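Local coordinates for EscN (Escherichia coli O127:H6, PDB 2OBL), which is a type III secretion protein of the ATP synthase alpha/beta family, pairing a P-loop nucleotide-binding domain with a helical C-terminal domain, at residues Q322-Q327 / E340-V345; D63-C68 / R279-C284; G58-D63 / T329-S334; K285-T290 / A311-K316; I70-G75 / S266-N271. The protein carries 1 engineered substitution. All blocks are in the same frame, centred on the assembly; numbering follows the deposited sequence.

Interaction 1: residues Q322-Q327 / E340-V345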
# COMPACT_ATOMS: atom_id res chain seq x y z
N GLN A 322 -13.94 -6.36 16.82
CA GLN A 322 -14.49 -6.15 15.48
C GLN A 322 -14.75 -4.68 15.17
O GLN A 322 -14.47 -4.22 14.07
CB GLN A 322 -15.76 -7.00 15.27
CG GLN A 322 -15.49 -8.50 15.27
CD GLN A 322 -14.50 -8.92 14.20
OE1 GLN A 322 -13.51 -9.61 14.47
NE2 GLN A 322 -14.75 -8.49 12.98
N ASN A 323 -15.28 -3.93 16.14
CA ASN A 323 -15.47 -2.49 15.98
C ASN A 323 -14.15 -1.73 15.81
O ASN A 323 -14.11 -0.64 15.23
CB ASN A 323 -16.22 -1.89 17.17
CG ASN A 323 -17.69 -2.21 17.15
OD1 ASN A 323 -18.21 -2.81 16.20
ND2 ASN A 323 -18.39 -1.82 18.21
N PHE A 324 -13.08 -2.32 16.33
CA PHE A 324 -11.75 -1.74 16.23
C PHE A 324 -11.17 -1.96 14.82
O PHE A 324 -10.73 -1.00 14.16
CB PHE A 324 -10.83 -2.35 17.29
CG PHE A 324 -9.39 -1.87 17.21
CD1 PHE A 324 -9.02 -0.63 17.70
CD2 PHE A 324 -8.41 -2.68 16.65
CE1 PHE A 324 -7.71 -0.19 17.62
CE2 PHE A 324 -7.09 -2.24 16.56
CZ PHE A 324 -6.74 -1.00 17.06
N ILE A 325 -11.17 -3.20 14.36
CA ILE A 325 -10.53 -3.51 13.08
C ILE A 325 -11.40 -3.19 11.88
O ILE A 325 -10.90 -2.83 10.81
CB ILE A 325 -10.00 -4.96 12.99
CG1 ILE A 325 -11.14 -5.97 13.19
CG2 ILE A 325 -8.87 -5.17 14.00
CD1 ILE A 325 -10.71 -7.44 13.07
N GLN A 326 -12.72 -3.33 12.04
CA GLN A 326 -13.61 -2.85 11.00
C GLN A 326 -13.71 -1.34 11.16
O GLN A 326 -13.75 -0.83 12.29
CB GLN A 326 -14.99 -3.53 11.08
CG GLN A 326 -14.95 -5.02 10.76
CD GLN A 326 -16.30 -5.69 10.91
OE1 GLN A 326 -16.42 -6.71 11.60
NE2 GLN A 326 -17.32 -5.12 10.29
N GLN A 327 -13.72 -0.64 10.04
CA GLN A 327 -13.64 0.81 10.06
C GLN A 327 -14.21 1.38 8.77
O GLN A 327 -13.75 1.05 7.68
CB GLN A 327 -12.19 1.23 10.19
CG GLN A 327 -11.96 2.71 10.42
CD GLN A 327 -10.49 3.00 10.57
OE1 GLN A 327 -9.67 2.09 10.56
NE2 GLN A 327 -10.14 4.27 10.72
N GLU A 340 -4.99 3.85 22.22
CA GLU A 340 -5.86 3.78 23.40
C GLU A 340 -6.97 2.74 23.19
O GLU A 340 -7.32 1.98 24.10
CB GLU A 340 -6.44 5.15 23.74
CG GLU A 340 -5.38 6.13 24.26
CD GLU A 340 -5.96 7.46 24.73
OE1 GLU A 340 -7.19 7.65 24.63
OE2 GLU A 340 -5.18 8.30 25.22
N SER A 341 -7.51 2.71 21.97
CA SER A 341 -8.59 1.78 21.64
C SER A 341 -8.12 0.33 21.64
O SER A 341 -8.84 -0.57 22.06
CB SER A 341 -9.22 2.15 20.30
OG SER A 341 -9.89 3.41 20.40
N LEU A 342 -6.90 0.10 21.14
CA LEU A 342 -6.31 -1.24 21.14
C LEU A 342 -6.20 -1.82 22.55
O LEU A 342 -6.57 -2.98 22.79
CB LEU A 342 -4.92 -1.20 20.50
CG LEU A 342 -4.09 -2.49 20.56
CD1 LEU A 342 -4.79 -3.62 19.81
CD2 LEU A 342 -2.72 -2.24 19.98
N PHE A 343 -5.70 -1.03 23.48
CA PHE A 343 -5.58 -1.50 24.86
C PHE A 343 -6.94 -1.89 25.44
O PHE A 343 -7.06 -2.89 26.15
CB PHE A 343 -4.88 -0.45 25.73
CG PHE A 343 -3.39 -0.45 25.58
CD1 PHE A 343 -2.59 -0.94 26.59
CD2 PHE A 343 -2.80 0.05 24.44
CE1 PHE A 343 -1.20 -0.93 26.45
CE2 PHE A 343 -1.42 0.05 24.30
CZ PHE A 343 -0.63 -0.43 25.30
N LYS A 344 -7.96 -1.11 25.09
CA LYS A 344 -9.32 -1.40 25.52
C LYS A 344 -9.87 -2.74 25.00
O LYS A 344 -10.58 -3.44 25.72
CB LYS A 344 -10.26 -0.25 25.13
CG LYS A 344 -10.03 1.06 25.89
CD LYS A 344 -9.90 0.85 27.39
CE LYS A 344 -9.76 2.19 28.13
NZ LYS A 344 -8.77 3.05 27.42
N VAL A 345 -9.53 -3.10 23.77
CA VAL A 345 -10.07 -4.34 23.18
C VAL A 345 -9.41 -5.62 23.71
O VAL A 345 -9.96 -6.71 23.58
CB VAL A 345 -10.06 -4.35 21.62
CG1 VAL A 345 -10.72 -3.10 21.06
CG2 VAL A 345 -8.64 -4.50 21.07
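Phe324, on the last turn of helix 318-325, pushes its ring against Ser341, Leu342 and Val345 on the last turns of helix 335-345. The apolar contacts carry the pairing. With CG anti to the backbone N (chi1 176°), the ring stretches away from its own helix and presents one flank, CD1, CE1 and CZ, to its partner. Ser341 CB meets Phe324 CD1 at the ring edge, close to the ring plane, at 3.8 Å. Phe324 CE1 lies against the backbone where Leu342 N is 3.6 Å away, and Phe324 CZ reaches Leu342 CB at 3.9 Å. Nearer the base of the aromatic side chain, Phe324 CB touches Val345 CG1 at 3.8 Å. A small serine suits the spot where ring and helix backbone come together, while leucine covers the tip of the ring and valine its base.

The polar bonds stay within each segment or its own helix. Ser341 OG turns back to Lys337 O, one turn earlier, which satisfies the hydroxyl locally; the CB meanwhile points to the phenylalanine. Well away from the ring, Gln322 NE2 donates to Gln326 OE1 over 2.8 Å, in the carbonyl plane and on a lone pair, with an N-H...O angle of 146°; this bond ties two side chains together across the helix end. Beyond the pair, Leu342 also packs on Leu65 and Cys284, continuing the hydrophobic layer toward helices 60-65 and 275-290.

Held by dispersion and burial of hydrocarbon alone, the joint depends on the fit of one aromatic ring rather than on bond direction.

Interaction 2: residues D63-C68 / R279-C284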
# COMPACT_ATOMS: atom_id res chain seq x y z
N ASP A 63 -2.39 0.45 11.72
CA ASP A 63 -1.67 1.25 12.72
C ASP A 63 -1.60 0.53 14.07
O ASP A 63 -0.59 0.63 14.81
CB ASP A 63 -2.36 2.60 12.92
CG ASP A 63 -2.34 3.48 11.66
OD1 ASP A 63 -1.51 3.25 10.75
OD2 ASP A 63 -3.15 4.42 11.60
N GLY A 64 -2.67 -0.18 14.41
CA GLY A 64 -2.74 -0.88 15.69
C GLY A 64 -1.99 -2.20 15.73
O GLY A 64 -1.23 -2.46 16.66
N LEU A 65 -2.18 -3.03 14.70
CA LEU A 65 -1.72 -4.43 14.75
C LEU A 65 -0.58 -4.76 13.80
O LEU A 65 0.02 -5.83 13.93
CB LEU A 65 -2.88 -5.38 14.44
CG LEU A 65 -4.15 -5.21 15.26
CD1 LEU A 65 -5.21 -6.19 14.76
CD2 LEU A 65 -3.85 -5.44 16.75
N LEU A 66 -0.33 -3.89 12.83
CA LEU A 66 0.63 -4.21 11.76
C LEU A 66 1.39 -2.94 11.40
O LEU A 66 1.55 -2.62 10.22
CB LEU A 66 -0.11 -4.71 10.53
CG LEU A 66 -1.02 -5.93 10.69
CD1 LEU A 66 -2.14 -5.99 9.61
CD2 LEU A 66 -0.16 -7.18 10.67
N THR A 67 1.84 -2.22 12.42
CA THR A 67 2.29 -0.84 12.26
C THR A 67 3.39 -0.66 11.23
O THR A 67 4.40 -1.37 11.24
CB THR A 67 2.76 -0.26 13.59
OG1 THR A 67 1.87 -0.69 14.63
CG2 THR A 67 2.79 1.25 13.51
N CYS A 68 3.16 0.30 10.33
CA CYS A 68 4.11 0.61 9.26
C CYS A 68 5.19 1.54 9.79
O CYS A 68 4.99 2.21 10.80
CB CYS A 68 3.41 1.32 8.11
SG CYS A 68 2.17 0.35 7.27
N ARG A 279 2.77 -5.86 22.70
CA ARG A 279 2.11 -6.87 23.53
C ARG A 279 0.60 -6.87 23.34
O ARG A 279 -0.02 -7.93 23.19
CB ARG A 279 2.42 -6.70 25.02
CG ARG A 279 1.84 -7.83 25.88
CD ARG A 279 1.26 -7.35 27.22
NE ARG A 279 0.09 -6.46 27.07
CZ ARG A 279 -1.15 -6.85 26.75
NH1 ARG A 279 -2.12 -5.94 26.65
NH2 ARG A 279 -1.43 -8.13 26.53
N ALA A 280 -0.00 -5.68 23.37
CA ALA A 280 -1.44 -5.56 23.15
C ALA A 280 -1.82 -6.06 21.76
O ALA A 280 -2.83 -6.75 21.60
CB ALA A 280 -1.90 -4.13 23.32
N ALA A 281 -1.03 -5.69 20.75
CA ALA A 281 -1.30 -6.15 19.38
C ALA A 281 -1.22 -7.67 19.28
O ALA A 281 -2.01 -8.30 18.58
CB ALA A 281 -0.32 -5.53 18.40
N ALA A 282 -0.25 -8.26 19.96
CA ALA A 282 -0.06 -9.71 19.91
C ALA A 282 -1.26 -10.43 20.52
O ALA A 282 -1.72 -11.44 19.99
CB ALA A 282 1.22 -10.11 20.62
N GLU A 283 -1.76 -9.91 21.63
CA GLU A 283 -2.94 -10.47 22.26
C GLU A 283 -4.16 -10.30 21.36
O GLU A 283 -4.94 -11.23 21.18
CB GLU A 283 -3.19 -9.86 23.64
CG GLU A 283 -4.54 -10.26 24.22
CD GLU A 283 -4.62 -10.16 25.72
OE1 GLU A 283 -3.92 -9.30 26.31
OE2 GLU A 283 -5.40 -10.94 26.32
N CYS A 284 -4.33 -9.11 20.77
CA CYS A 284 -5.47 -8.86 19.89
C CYS A 284 -5.45 -9.85 18.73
O CYS A 284 -6.49 -10.40 18.37
CB CYS A 284 -5.48 -7.42 19.35
SG CYS A 284 -7.02 -6.98 18.51
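Gly64 O accepts a hydrogen bond from His277 NE2 and is packed round by carbon: Ala281 CB lies 3.6 Å from this oxygen, and Met269 and Leu342 close in as well. Alanine suits its place at Ala281, since its single methyl lets the backbones of helices 60-65 and 275-290 approach, with Leu65 CA and Ala281 CA only 5.0 Å apart.

The hydrophobic half of the contact belongs to one methyl. Leu65 CD2 settles in the groove between successive turns of helix 275-290, 3.7 Å from Ala281 CA and 3.7 Å from Cys284 CB. With CG anti to the carbonyl carbon (chi1 -53°), the leucine carries its branched end to the partner although its CB does not point there.

Polar groups flank this centre. Thr67 OG1 donates to Asp63 O at 2.8 Å, from above the carbonyl plane, and so ties the chain leaving the helix back to its last turn. On the outer side of the other helix, Arg279 NH2 forms a salt bridge with Glu283 OE1, 2.8 Å long, while Glu283 OE2 pairs with Lys313.

This is an alanine-mediated close approach of helices 60-65 and 275-290, which joins the nucleotide-binding part to the C-terminal helices.

Interaction 3: residues G58-D63 / T329-S334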
# COMPACT_ATOMS: atom_id res chain seq x y z
N GLY A 58 -3.74 5.92 9.30
CA GLY A 58 -5.11 6.30 9.64
C GLY A 58 -6.06 5.13 9.40
O GLY A 58 -7.23 5.33 9.08
N VAL A 59 -5.53 3.92 9.52
CA VAL A 59 -6.32 2.70 9.43
C VAL A 59 -6.05 1.91 10.71
O VAL A 59 -4.92 1.46 10.93
CB VAL A 59 -5.93 1.84 8.19
CG1 VAL A 59 -6.76 0.56 8.14
CG2 VAL A 59 -6.11 2.63 6.91
N ARG A 60 -7.06 1.78 11.56
CA ARG A 60 -6.87 1.17 12.88
C ARG A 60 -6.24 -0.21 12.85
O ARG A 60 -5.34 -0.50 13.62
CB ARG A 60 -8.19 1.10 13.65
CG ARG A 60 -8.68 2.45 14.13
CD ARG A 60 -9.80 2.29 15.16
NE ARG A 60 -10.96 1.61 14.60
CZ ARG A 60 -12.07 2.23 14.19
NH1 ARG A 60 -12.17 3.55 14.29
NH2 ARG A 60 -13.07 1.52 13.67
N ALA A 61 -6.70 -1.07 11.95
CA ALA A 61 -6.21 -2.43 11.91
C ALA A 61 -4.70 -2.44 11.66
O ALA A 61 -3.98 -3.22 12.27
CB ALA A 61 -6.92 -3.22 10.85
N ILE A 62 -4.25 -1.56 10.77
CA ILE A 62 -2.83 -1.53 10.39
C ILE A 62 -1.99 -0.78 11.42
O ILE A 62 -1.00 -1.30 11.93
CB ILE A 62 -2.62 -0.93 8.98
CG1 ILE A 62 -3.38 -1.75 7.94
CG2 ILE A 62 -1.12 -0.89 8.63
CD1 ILE A 62 -3.45 -1.09 6.55
N ASP A 63 -2.39 0.45 11.72
CA ASP A 63 -1.67 1.25 12.72
C ASP A 63 -1.60 0.53 14.07
O ASP A 63 -0.59 0.63 14.81
CB ASP A 63 -2.36 2.60 12.92
CG ASP A 63 -2.34 3.48 11.66
OD1 ASP A 63 -1.51 3.25 10.75
OD2 ASP A 63 -3.15 4.42 11.60
N THR A 329 -15.17 4.51 6.07
CA THR A 329 -14.43 5.61 5.48
C THR A 329 -14.49 6.88 6.35
O THR A 329 -13.49 7.58 6.50
CB THR A 329 -14.96 5.91 4.07
OG1 THR A 329 -14.57 4.85 3.18
CG2 THR A 329 -14.41 7.22 3.55
N LYS A 330 -15.65 7.16 6.93
CA LYS A 330 -15.80 8.37 7.75
C LYS A 330 -15.48 8.13 9.23
O LYS A 330 -15.50 9.07 10.04
CB LYS A 330 -17.19 8.98 7.57
CG LYS A 330 -18.30 8.28 8.33
CD LYS A 330 -19.59 9.09 8.24
CE LYS A 330 -20.77 8.37 8.87
NZ LYS A 330 -22.03 9.13 8.68
N ASP A 331 -15.19 6.88 9.58
CA ASP A 331 -14.80 6.49 10.93
C ASP A 331 -13.33 6.84 11.14
O ASP A 331 -12.45 6.00 10.92
CB ASP A 331 -15.03 4.99 11.10
CG ASP A 331 -14.74 4.49 12.50
OD1 ASP A 331 -14.20 5.25 13.33
OD2 ASP A 331 -15.04 3.31 12.76
N ILE A 332 -13.07 8.08 11.56
CA ILE A 332 -11.72 8.64 11.69
C ILE A 332 -11.10 8.34 13.06
O ILE A 332 -11.81 8.28 14.07
CB ILE A 332 -11.75 10.19 11.49
CG1 ILE A 332 -12.50 10.56 10.21
CG2 ILE A 332 -10.34 10.78 11.50
CD1 ILE A 332 -12.06 9.76 8.98
N SER A 333 -9.78 8.16 13.09
CA SER A 333 -9.07 7.75 14.31
C SER A 333 -7.59 8.16 14.30
O SER A 333 -6.81 7.71 13.47
CB SER A 333 -9.19 6.23 14.49
OG SER A 333 -8.70 5.81 15.75
N SER A 334 -7.20 9.03 15.22
CA SER A 334 -5.81 9.46 15.33
C SER A 334 -4.96 8.31 15.88
O SER A 334 -5.49 7.31 16.37
CB SER A 334 -5.71 10.65 16.28
OG SER A 334 -5.77 10.19 17.61
O HOH W 1 -8.37 7.88 10.84
O HOH W 2 -11.23 5.05 16.89
O HOH W 3 -4.38 5.43 13.59
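Arg60 meets Asp331 end-on in a salt bridge of two hydrogen bonds, NH1 to OD1 and NH2 to OD2, each 2.8 Å long. The bonds are nearly straight (161° and 163°), and both oxygens lie in the guanidinium plane. The carboxylate, however, is turned 53° against that plane, so the nitrogens approach it from above its own plane. A bend at chi3 swings the guanidinium round to this acceptor.

Every N-H of the group has an acceptor: NE bonds to Phe324 O, NH2 also to Gln326 O, and NH1 also weakly to a water shared with Ser333 OG. Arginine is well suited to gathering acceptors from the end of helix 318-325 and the loop that follows. Gln327 bridges the segments, its OE1 accepting from Arg60 N and its NE2 donating to Asp331 O. The Ser333 hydroxyl bonds to Thr338 too, and the same OG rests 3.7 Å from Arg60 CG.

Asp63 OD2 turns back to the backbone just ahead of its helix, taking Gly58 N at 2.8 Å on its syn lone pair and Val59 N weakly. It also receives a water that donates weakly to Ser333 O. A further water accepts from Ser333 N at 2.7 Å and donates to Gly58 O.

An inverse gamma turn centred on Asp331 and the Ser334 N-cap shape the loop; the bidentate arginine-carboxylate pair and the waters join it to helix 60-65 of the nucleotide-binding domain.

Interaction 4: residues K285-T290 / A311-K316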
# COMPACT_ATOMS: atom_id res chain seq x y z
N LYS A 285 -4.28 -10.08 18.15
CA LYS A 285 -4.15 -11.02 17.04
C LYS A 285 -4.55 -12.44 17.47
O LYS A 285 -5.26 -13.14 16.75
CB LYS A 285 -2.72 -11.02 16.50
CG LYS A 285 -2.41 -9.85 15.59
CD LYS A 285 -0.96 -9.87 15.19
CE LYS A 285 -0.33 -8.52 15.43
NZ LYS A 285 1.16 -8.57 15.38
N LYS A 286 -4.10 -12.84 18.65
CA LYS A 286 -4.42 -14.16 19.17
C LYS A 286 -5.92 -14.26 19.42
O LYS A 286 -6.54 -15.29 19.12
CB LYS A 286 -3.63 -14.45 20.44
CG LYS A 286 -2.19 -14.89 20.17
CD LYS A 286 -1.25 -14.54 21.31
CE LYS A 286 0.21 -14.83 20.94
NZ LYS A 286 1.16 -14.59 22.07
N LEU A 287 -6.51 -13.19 19.94
CA LEU A 287 -7.94 -13.18 20.20
C LEU A 287 -8.73 -13.31 18.90
O LEU A 287 -9.68 -14.09 18.82
CB LEU A 287 -8.36 -11.93 20.97
CG LEU A 287 -7.91 -11.89 22.44
CD1 LEU A 287 -8.38 -10.62 23.10
CD2 LEU A 287 -8.41 -13.10 23.22
N ILE A 288 -8.32 -12.55 17.88
CA ILE A 288 -8.92 -12.66 16.55
C ILE A 288 -8.82 -14.08 16.00
O ILE A 288 -9.79 -14.60 15.45
CB ILE A 288 -8.25 -11.69 15.55
CG1 ILE A 288 -8.61 -10.24 15.90
CG2 ILE A 288 -8.67 -12.01 14.12
CD1 ILE A 288 -7.83 -9.20 15.10
N ALA A 289 -7.66 -14.70 16.15
CA ALA A 289 -7.44 -16.05 15.62
C ALA A 289 -8.25 -17.12 16.36
O ALA A 289 -8.69 -18.09 15.76
CB ALA A 289 -5.96 -16.40 15.66
N THR A 290 -8.44 -16.93 17.66
CA THR A 290 -9.08 -17.96 18.48
C THR A 290 -10.61 -17.86 18.53
O THR A 290 -11.27 -18.79 18.99
CB THR A 290 -8.51 -17.98 19.93
OG1 THR A 290 -8.75 -16.73 20.58
CG2 THR A 290 -7.01 -18.26 19.91
N ALA A 311 -10.10 -18.88 24.67
CA ALA A 311 -11.32 -18.84 23.86
C ALA A 311 -12.42 -17.98 24.49
O ALA A 311 -13.20 -17.35 23.79
CB ALA A 311 -11.83 -20.25 23.59
N ASP A 312 -12.46 -17.95 25.82
CA ASP A 312 -13.51 -17.24 26.54
C ASP A 312 -13.38 -15.73 26.37
O ASP A 312 -14.38 -15.03 26.18
CB ASP A 312 -13.47 -17.60 28.04
CG ASP A 312 -13.68 -19.08 28.28
OD1 ASP A 312 -14.32 -19.75 27.44
OD2 ASP A 312 -13.20 -19.59 29.32
N LYS A 313 -12.15 -15.23 26.43
CA LYS A 313 -11.88 -13.81 26.26
C LYS A 313 -12.22 -13.35 24.84
O LYS A 313 -12.72 -12.24 24.64
CB LYS A 313 -10.41 -13.52 26.55
CG LYS A 313 -10.10 -12.05 26.74
CD LYS A 313 -8.67 -11.85 27.18
CE LYS A 313 -8.42 -10.40 27.54
NZ LYS A 313 -7.01 -10.19 27.96
N ALA A 314 -11.95 -14.21 23.87
CA ALA A 314 -12.20 -13.91 22.46
C ALA A 314 -13.67 -13.60 22.19
O ALA A 314 -13.99 -12.70 21.41
CB ALA A 314 -11.73 -15.06 21.59
N ILE A 315 -14.56 -14.37 22.81
CA ILE A 315 -15.99 -14.16 22.64
C ILE A 315 -16.42 -12.89 23.36
O ILE A 315 -17.18 -12.08 22.84
CB ILE A 315 -16.81 -15.34 23.19
CG1 ILE A 315 -16.19 -16.68 22.78
CG2 ILE A 315 -18.27 -15.24 22.73
CD1 ILE A 315 -16.32 -17.01 21.30
N LYS A 316 -15.92 -12.74 24.59
CA LYS A 316 -16.22 -11.59 25.41
C LYS A 316 -15.78 -10.30 24.74
O LYS A 316 -16.44 -9.27 24.87
CB LYS A 316 -15.52 -11.74 26.77
CG LYS A 316 -15.86 -10.68 27.79
CD LYS A 316 -14.90 -10.76 28.96
CE LYS A 316 -14.66 -12.20 29.37
NZ LYS A 316 -13.53 -12.31 30.34
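Leu287 and Ala314 bring helix 285-290 onto helix 311-316 at their closest pairing, CA to CA 4.9 Å. The apolar contacts centre on one branch of the leucine: Leu287 CD2 lies 3.9 Å from Lys313 CB and 4.2 Å from Ala314 CB. This methyl lies against CB and CG of Lys313, whose chain, with CG anti to the backbone N (chi1 -166°), leads off along an extended aliphatic stem. Lysine fits here because its methylenes cover the leucine while its charge is carried elsewhere. Ala314, in turn, is small enough for its CB to enter between two turns of the partner helix, where it touches backbone and side chain alike, 3.6 Å from Leu287 O and 3.6 Å from Thr290 OG1.

Hydrogen bonds and charges lie round this centre. Thr290 OG1 donates to Lys286 O at 3.0 Å, and Thr290 N reaches the same oxygen from the opposite face of its plane, so two donors hold one carbonyl in the final turn of the helix. A threonine can thus keep its hydroxyl satisfied while facing an alanine methyl. Lys313 NZ finds Glu283 in a salt bridge and Val346 O in a hydrogen bond.

The axes of the two segments pass 8.5 Å apart at a crossing angle of -91°. This is a nearly perpendicular helix-helix packing within the C-terminal domain, close enough for an alanine to serve as the contact point.

Interaction 5: residues I70-G75 / S266-N271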
# COMPACT_ATOMS: atom_id res chain seq x y z
N ILE A 70 8.37 4.57 8.72
CA ILE A 70 8.84 5.54 7.73
C ILE A 70 9.97 4.93 6.90
O ILE A 70 11.00 4.49 7.44
CB ILE A 70 9.29 6.86 8.37
CG1 ILE A 70 8.11 7.52 9.11
CG2 ILE A 70 9.84 7.81 7.33
CD1 ILE A 70 8.47 8.85 9.78
N GLY A 71 9.75 4.88 5.58
CA GLY A 71 10.71 4.34 4.63
C GLY A 71 10.51 2.86 4.30
O GLY A 71 11.29 2.26 3.57
N GLN A 72 9.46 2.27 4.86
CA GLN A 72 9.11 0.88 4.59
C GLN A 72 8.62 0.71 3.16
O GLN A 72 8.05 1.65 2.58
CB GLN A 72 7.99 0.45 5.54
CG GLN A 72 7.84 -1.03 5.72
CD GLN A 72 6.70 -1.38 6.65
OE1 GLN A 72 5.93 -0.50 7.05
NE2 GLN A 72 6.54 -2.66 6.95
N ARG A 73 8.88 -0.48 2.60
CA ARG A 73 8.20 -0.95 1.38
C ARG A 73 7.12 -1.94 1.78
O ARG A 73 7.41 -2.96 2.41
CB ARG A 73 9.19 -1.61 0.42
CG ARG A 73 10.16 -0.64 -0.28
CD ARG A 73 11.34 -0.32 0.60
NE ARG A 73 11.89 -1.55 1.17
CZ ARG A 73 12.79 -2.32 0.57
NH1 ARG A 73 13.30 -1.97 -0.61
NH2 ARG A 73 13.20 -3.43 1.16
N ILE A 74 5.87 -1.62 1.44
CA ILE A 74 4.71 -2.38 1.91
C ILE A 74 3.92 -2.87 0.73
O ILE A 74 3.69 -2.11 -0.21
CB ILE A 74 3.79 -1.44 2.74
CG1 ILE A 74 4.56 -0.79 3.89
CG2 ILE A 74 2.53 -2.18 3.20
CD1 ILE A 74 4.08 0.62 4.21
N GLY A 75 3.49 -4.13 0.74
CA GLY A 75 2.63 -4.62 -0.33
C GLY A 75 1.20 -4.78 0.16
O GLY A 75 0.97 -5.16 1.31
N SER A 266 4.00 -6.96 9.53
CA SER A 266 4.91 -5.84 9.38
C SER A 266 6.24 -6.24 9.98
O SER A 266 6.32 -6.48 11.19
CB SER A 266 4.40 -4.62 10.14
OG SER A 266 5.41 -3.63 10.13
N ARG A 267 7.27 -6.32 9.14
CA ARG A 267 8.60 -6.71 9.62
C ARG A 267 9.25 -5.63 10.48
O ARG A 267 10.26 -5.88 11.14
CB ARG A 267 9.55 -7.07 8.47
CG ARG A 267 9.10 -8.25 7.62
CD ARG A 267 10.18 -8.62 6.61
NE ARG A 267 11.35 -9.23 7.25
CZ ARG A 267 11.54 -10.55 7.35
NH1 ARG A 267 10.63 -11.37 6.85
NH2 ARG A 267 12.63 -11.03 7.93
N VAL A 268 8.68 -4.42 10.45
CA VAL A 268 9.29 -3.28 11.14
C VAL A 268 8.55 -2.87 12.41
O VAL A 268 9.05 -2.07 13.19
CB VAL A 268 9.44 -2.03 10.22
CG1 VAL A 268 10.15 -2.40 8.89
CG2 VAL A 268 8.09 -1.36 9.97
N MET A 269 7.33 -3.38 12.60
CA MET A 269 6.50 -2.96 13.73
C MET A 269 7.23 -2.98 15.06
O MET A 269 7.16 -2.01 15.82
CB MET A 269 5.26 -3.84 13.83
CG MET A 269 4.40 -3.53 15.06
SD MET A 269 2.81 -4.37 14.98
CE MET A 269 2.02 -3.63 16.43
N HIS A 270 7.91 -4.07 15.37
CA HIS A 270 8.55 -4.20 16.68
C HIS A 270 9.61 -3.12 16.92
O HIS A 270 10.00 -2.85 18.07
CB HIS A 270 9.13 -5.60 16.85
CG HIS A 270 10.33 -5.87 16.00
ND1 HIS A 270 10.24 -6.09 14.64
CD2 HIS A 270 11.64 -5.96 16.31
CE1 HIS A 270 11.45 -6.30 14.15
NE2 HIS A 270 12.32 -6.22 15.14
N ASN A 271 10.07 -2.51 15.83
CA ASN A 271 11.08 -1.45 15.88
C ASN A 271 10.49 -0.04 15.95
O ASN A 271 11.23 0.92 16.16
CB ASN A 271 12.00 -1.53 14.66
CG ASN A 271 12.89 -2.74 14.68
OD1 ASN A 271 13.22 -3.30 13.61
ND2 ASN A 271 13.30 -3.16 15.87
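Gln72 and Val268 meet where the P-loop NTPase sheet borders the capped turn that leads into helix 269-272. Gln72 stands just before strand 73-78, and Ser266 closes the antiparallel partner of strand 242-245, so the contact spans the two flanks of that strand.

The tight part is a methyl on an amide. Val268 CG2 sits over the flat end of Gln72, almost equally far from Gln72 CD (3.6 Å), OE1 (3.7 Å) and NE2 (3.6 Å). The glutamine gets there fully extended, with CG anti to the backbone N (chi1 -160°), and its orientation is set mainly by OE1 accepting from Gly69 N, with a weak NE2 bond to Asp241 O. Glutamine suits a buried place of this kind, offering both a donor and an acceptor together with a flat surface for valine.

The loose side lies toward Arg267, which is exposed; the arginine's side-chain end leads away from Gln72. Between the two sides is Ser266, whose OG bonds to Thr67 O and accepts weakly from Val268 N and Met269 N, capping the turn. The same OG approaches the glutamine amide, with Gln72 NE2 3.5 Å from Ser266 OG.

Overall arrangement
From the N terminus, helix 60-65 comes first and supplies segments to interactions 3 and 2, which share Asp63. Segment 70-75 follows, entering the central sheet. The chain runs through that sheet before interaction 5 closes at 266-271. This loop nests inside that of interaction 2, closed at 279-284, which in turn nests inside the loop of interaction 3. Farther along helix 275-290, interaction 4 opens, closing at 311-316 within interaction 3. Interaction 1, opening at 322-327 before interaction 3 closes at 329-334 and closing at 340-345, crosses it. Interactions 2 and 3 join the two domains, 1 and 4 assemble the C-terminal helices, and 5 joins the start of strand 73-78 to the turn before helix 269-272.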